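Local coordinates for protein PKS (Streptomyces albus, PDB 4OQJ) that probably condenses acyl units onto growing chains as a ketosynthase of the polyketide synthase that makes oxazolomycin, at residues C193-V198 / A217-I222; G261-K266 / A376-L381. All coordinates share one frame; numbering follows the deposited sequence.

Interaction 1 (C193-V198 / A217-I222)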
# COMPACT_ATOMS: atom_id res chain seq x y z
N CYS A 193 -6.60 -5.18 11.22
CA CYS A 193 -7.22 -4.17 12.09
C CYS A 193 -6.59 -2.78 12.00
O CYS A 193 -7.22 -1.80 12.38
CB CYS A 193 -7.18 -4.60 13.57
SG CYS A 193 -7.19 -6.35 13.84
N SER A 194 -5.36 -2.70 11.50
CA SER A 194 -4.68 -1.41 11.37
C SER A 194 -4.78 -0.79 9.98
O SER A 194 -4.25 0.30 9.74
CB SER A 194 -3.21 -1.57 11.75
OG SER A 194 -2.60 -2.58 10.97
N THR A 195 -5.48 -1.47 9.07
CA THR A 195 -5.62 -1.02 7.68
C THR A 195 -5.89 0.47 7.53
O THR A 195 -5.27 1.13 6.70
CB THR A 195 -6.75 -1.80 6.96
OG1 THR A 195 -6.38 -3.17 6.83
CG2 THR A 195 -7.05 -1.20 5.59
N SER A 196 -6.82 1.01 8.31
CA SER A 196 -7.21 2.41 8.16
C SER A 196 -6.07 3.38 8.29
O SER A 196 -5.95 4.30 7.48
CB SER A 196 -8.28 2.80 9.21
OG SER A 196 -9.53 2.25 8.91
N LEU A 197 -5.30 3.25 9.36
CA LEU A 197 -4.21 4.20 9.60
C LEU A 197 -3.00 3.95 8.72
O LEU A 197 -2.27 4.88 8.40
CB LEU A 197 -3.83 4.18 11.07
CG LEU A 197 -4.95 4.54 12.05
CD1 LEU A 197 -4.38 4.70 13.47
CD2 LEU A 197 -5.72 5.81 11.63
N VAL A 198 -2.77 2.71 8.32
CA VAL A 198 -1.76 2.42 7.31
C VAL A 198 -2.13 3.12 5.99
O VAL A 198 -1.27 3.72 5.35
CB VAL A 198 -1.57 0.91 7.09
CG1 VAL A 198 -0.60 0.62 5.95
CG2 VAL A 198 -1.07 0.25 8.38
N ALA A 217 -8.12 8.39 1.93
CA ALA A 217 -7.70 7.23 2.69
C ALA A 217 -8.91 6.73 3.45
O ALA A 217 -9.64 7.52 4.06
CB ALA A 217 -6.56 7.57 3.65
N GLY A 218 -9.14 5.43 3.44
CA GLY A 218 -10.32 4.91 4.10
C GLY A 218 -10.40 3.40 4.10
O GLY A 218 -9.50 2.72 3.64
N ALA A 219 -11.50 2.87 4.61
CA ALA A 219 -11.66 1.45 4.76
C ALA A 219 -13.11 1.13 5.01
O ALA A 219 -13.86 1.98 5.48
CB ALA A 219 -10.79 0.93 5.88
N ALA A 220 -13.51 -0.10 4.68
CA ALA A 220 -14.88 -0.58 4.95
C ALA A 220 -14.80 -1.98 5.51
O ALA A 220 -14.01 -2.77 5.03
CB ALA A 220 -15.72 -0.58 3.70
N HIS A 221 -15.62 -2.29 6.50
CA HIS A 221 -15.74 -3.66 7.00
C HIS A 221 -17.21 -3.95 7.20
O HIS A 221 -17.86 -3.33 8.05
CB HIS A 221 -14.99 -3.87 8.30
CG HIS A 221 -15.28 -5.19 8.95
ND1 HIS A 221 -16.16 -5.33 10.00
CD2 HIS A 221 -14.83 -6.44 8.67
CE1 HIS A 221 -16.23 -6.60 10.35
NE2 HIS A 221 -15.43 -7.29 9.56
N ILE A 222 -17.74 -4.87 6.42
CA ILE A 222 -19.15 -5.23 6.53
C ILE A 222 -19.31 -6.72 6.40
O ILE A 222 -18.97 -7.30 5.36
CB ILE A 222 -20.02 -4.56 5.46
CG1 ILE A 222 -19.84 -3.05 5.48
CG2 ILE A 222 -21.49 -4.91 5.70
CD1 ILE A 222 -20.43 -2.36 4.29

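Interaction 2 (G261-K266 / A376-L381)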
# COMPACT_ATOMS: atom_id res chain seq x y z
N GLY A 261 -15.45 4.40 6.49
CA GLY A 261 -15.04 5.77 6.70
C GLY A 261 -13.97 6.18 5.71
O GLY A 261 -13.26 5.33 5.17
N ALA A 262 -13.87 7.47 5.47
CA ALA A 262 -12.85 8.03 4.59
C ALA A 262 -12.50 9.46 4.99
O ALA A 262 -13.34 10.22 5.50
CB ALA A 262 -13.32 7.98 3.14
N VAL A 263 -11.24 9.82 4.77
CA VAL A 263 -10.79 11.19 4.90
C VAL A 263 -10.16 11.64 3.60
O VAL A 263 -9.63 10.83 2.84
CB VAL A 263 -9.79 11.36 6.07
CG1 VAL A 263 -10.46 11.00 7.39
CG2 VAL A 263 -8.53 10.50 5.84
N VAL A 264 -10.22 12.95 3.36
CA VAL A 264 -9.60 13.59 2.21
C VAL A 264 -8.44 14.44 2.72
O VAL A 264 -8.64 15.29 3.60
CB VAL A 264 -10.61 14.46 1.44
CG1 VAL A 264 -9.96 15.15 0.23
CG2 VAL A 264 -11.81 13.64 1.02
N LEU A 265 -7.24 14.21 2.19
CA LEU A 265 -6.01 14.79 2.70
C LEU A 265 -5.36 15.67 1.64
O LEU A 265 -5.45 15.38 0.45
CB LEU A 265 -5.04 13.68 3.13
CG LEU A 265 -5.64 12.68 4.12
CD1 LEU A 265 -4.67 11.54 4.40
CD2 LEU A 265 -6.03 13.36 5.42
N LYS A 266 -4.70 16.73 2.09
CA LYS A 266 -4.03 17.71 1.24
C LYS A 266 -2.95 18.39 2.06
O LYS A 266 -3.13 18.57 3.26
CB LYS A 266 -5.04 18.74 0.72
CG LYS A 266 -4.46 19.78 -0.24
CD LYS A 266 -5.46 20.90 -0.52
CE LYS A 266 -5.84 20.99 -1.97
NZ LYS A 266 -6.73 22.16 -2.29
N ALA A 376 -11.51 0.09 11.80
CA ALA A 376 -11.44 0.51 13.20
C ALA A 376 -10.69 1.83 13.33
O ALA A 376 -11.08 2.70 14.10
CB ALA A 376 -10.78 -0.56 14.06
N GLY A 377 -9.61 1.96 12.57
CA GLY A 377 -8.80 3.16 12.61
C GLY A 377 -9.53 4.38 12.09
O GLY A 377 -9.22 5.50 12.51
N MSE A 378 -10.47 4.18 11.17
CA MSE A 378 -11.28 5.32 10.68
C MSE A 378 -12.20 5.81 11.80
O MSE A 378 -12.35 7.01 12.01
CB MSE A 378 -12.14 4.93 9.46
CG MSE A 378 -11.44 5.01 8.10
SE MSE A 378 -10.79 6.80 7.67
CE MSE A 378 -9.04 6.22 7.92
N ALA A 379 -12.83 4.88 12.51
CA ALA A 379 -13.70 5.27 13.60
C ALA A 379 -12.88 6.03 14.67
O ALA A 379 -13.33 7.05 15.20
CB ALA A 379 -14.39 4.05 14.20
N GLY A 380 -11.67 5.57 14.93
CA GLY A 380 -10.80 6.21 15.92
C GLY A 380 -10.29 7.59 15.48
O GLY A 380 -10.29 8.54 16.25
N LEU A 381 -9.84 7.69 14.22
CA LEU A 381 -9.29 8.94 13.70
C LEU A 381 -10.39 9.99 13.55
O LEU A 381 -10.20 11.15 13.94
CB LEU A 381 -8.60 8.69 12.36
CG LEU A 381 -8.01 9.92 11.63
CD1 LEU A 381 -7.06 10.70 12.51
CD2 LEU A 381 -7.31 9.47 10.36

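Interaction 1 (C193-V198 / A217-I222)
Thr-195 and Ser-196, in the first turn of helix 195-209, pack on Ala-219 of strand 214-221 in a small, fully buried helix-on-sheet contact. The ketosynthase core has the thiolase fold, in which helices lie between two layers of sheet. Strand 186-190, helix 195-209 and strand 214-221 follow one another as a beta-alpha-beta crossover, with strand 132-138 between the two parallel strands. The backbones come close, with Ser-196 CA and Ala-219 CA 5.7 Å apart.

The methyl of Ala-219 does the touching for the strand. It points at the helix and meets two different groups. Ser-196 OG approaches Ala-219 CB to 3.5 Å. A chi1 of -73° turns this hydroxyl to the N side of its residue, where the oxygen reaches the Ala-219 methyl. The hydroxyl donates a hydrogen bond to Thr-374 O, so its polar need is met away from the strand. The second group is a methyl: Thr-195 CG2 lies 4.3 Å from Ala-219 CB. The other branch of Thr-195, OG1, is bonded to Ala-192 O and Thr-191 N, just before the helix. One threonine thus splits its branches between the sheet and the preceding turn.

Cys-193 lies two residues before the helix, in a 3-10 segment. By its sequence setting it is probably the nucleophile, as in related ketosynthases. Thr-195 also packs on Asp-170 of the second subunit.

No hydrogen bond crosses between the segments. The small alanine side chain meets one methyl and the oxygen of a hydroxyl bonded to Thr-374 O, so helix and strand are joined here by packing alone.

Interaction 2 (G261-K266 / A376-L381)
Met-378, deposited as selenomethionine, lays its side chain on the backbone of Gly-261 and Ala-262, and this packing of side chain on main chain is one part of the contact. Gly-261 has no side chain, and Met-378 CB comes to 4.1 Å from Gly-261 CA. Further out, Met-378 CG is 3.5 Å from Gly-261 O. The chain then bends at chi2 (-60°) and chi3 (109°). Atom SE settles over the face of the peptide that links Gly-261 to Ala-262. It is 3.8 Å from both Gly-261 C and Ala-262 N, so it covers the peptide group broadly. No hydrogen bond joins the two segments.

Strand 259-267 belongs to the sheet layer of the N-terminal half, between strands 214-221 and 23-31. Helix 376-390 packs beside helix 195-209, and in the thiolase fold such helices form the central layer between the sheets. The axes of strand 261-266 and helix 376-381 approach to 8.0 Å and cross obliquely, at 58°, with the contacts falling at Gly-261 to Val-263.

The other part is apolar contact between side chains. Val-263 points its side chain at the helix, and its CG1 methyl is 4.2 Å from Met-378 SE. One turn along, Leu-381 also faces the strand. Its CD2 is 4.6 Å from Val-263 CG1, a looser approach. Met-378 and Leu-381 both touch Val-200 of helix 195-209 as well, and Val-263 touches Leu-28 of the neighbouring strand 23-31.

From the N terminus, interaction 1 comes first. It closes a short loop of 18 residues, in which the chain runs down helix 195-209 and returns along strand 214-221. Interaction 2 opens later, at strand 259-267, and closes a much longer loop of 109 residues at helix 376-390. The two are in series and neither nest nor cross. In space they lie side by side, with centres about 8 Å apart. Their strands are antiparallel neighbours, with probable hydrogen bonds joining Ala-217 to Val-263 and Ala-219 to Gly-261. Their helices touch where Ser-196 packs on Gly-377 and Met-378. Together they join two buried helices to two adjacent strands.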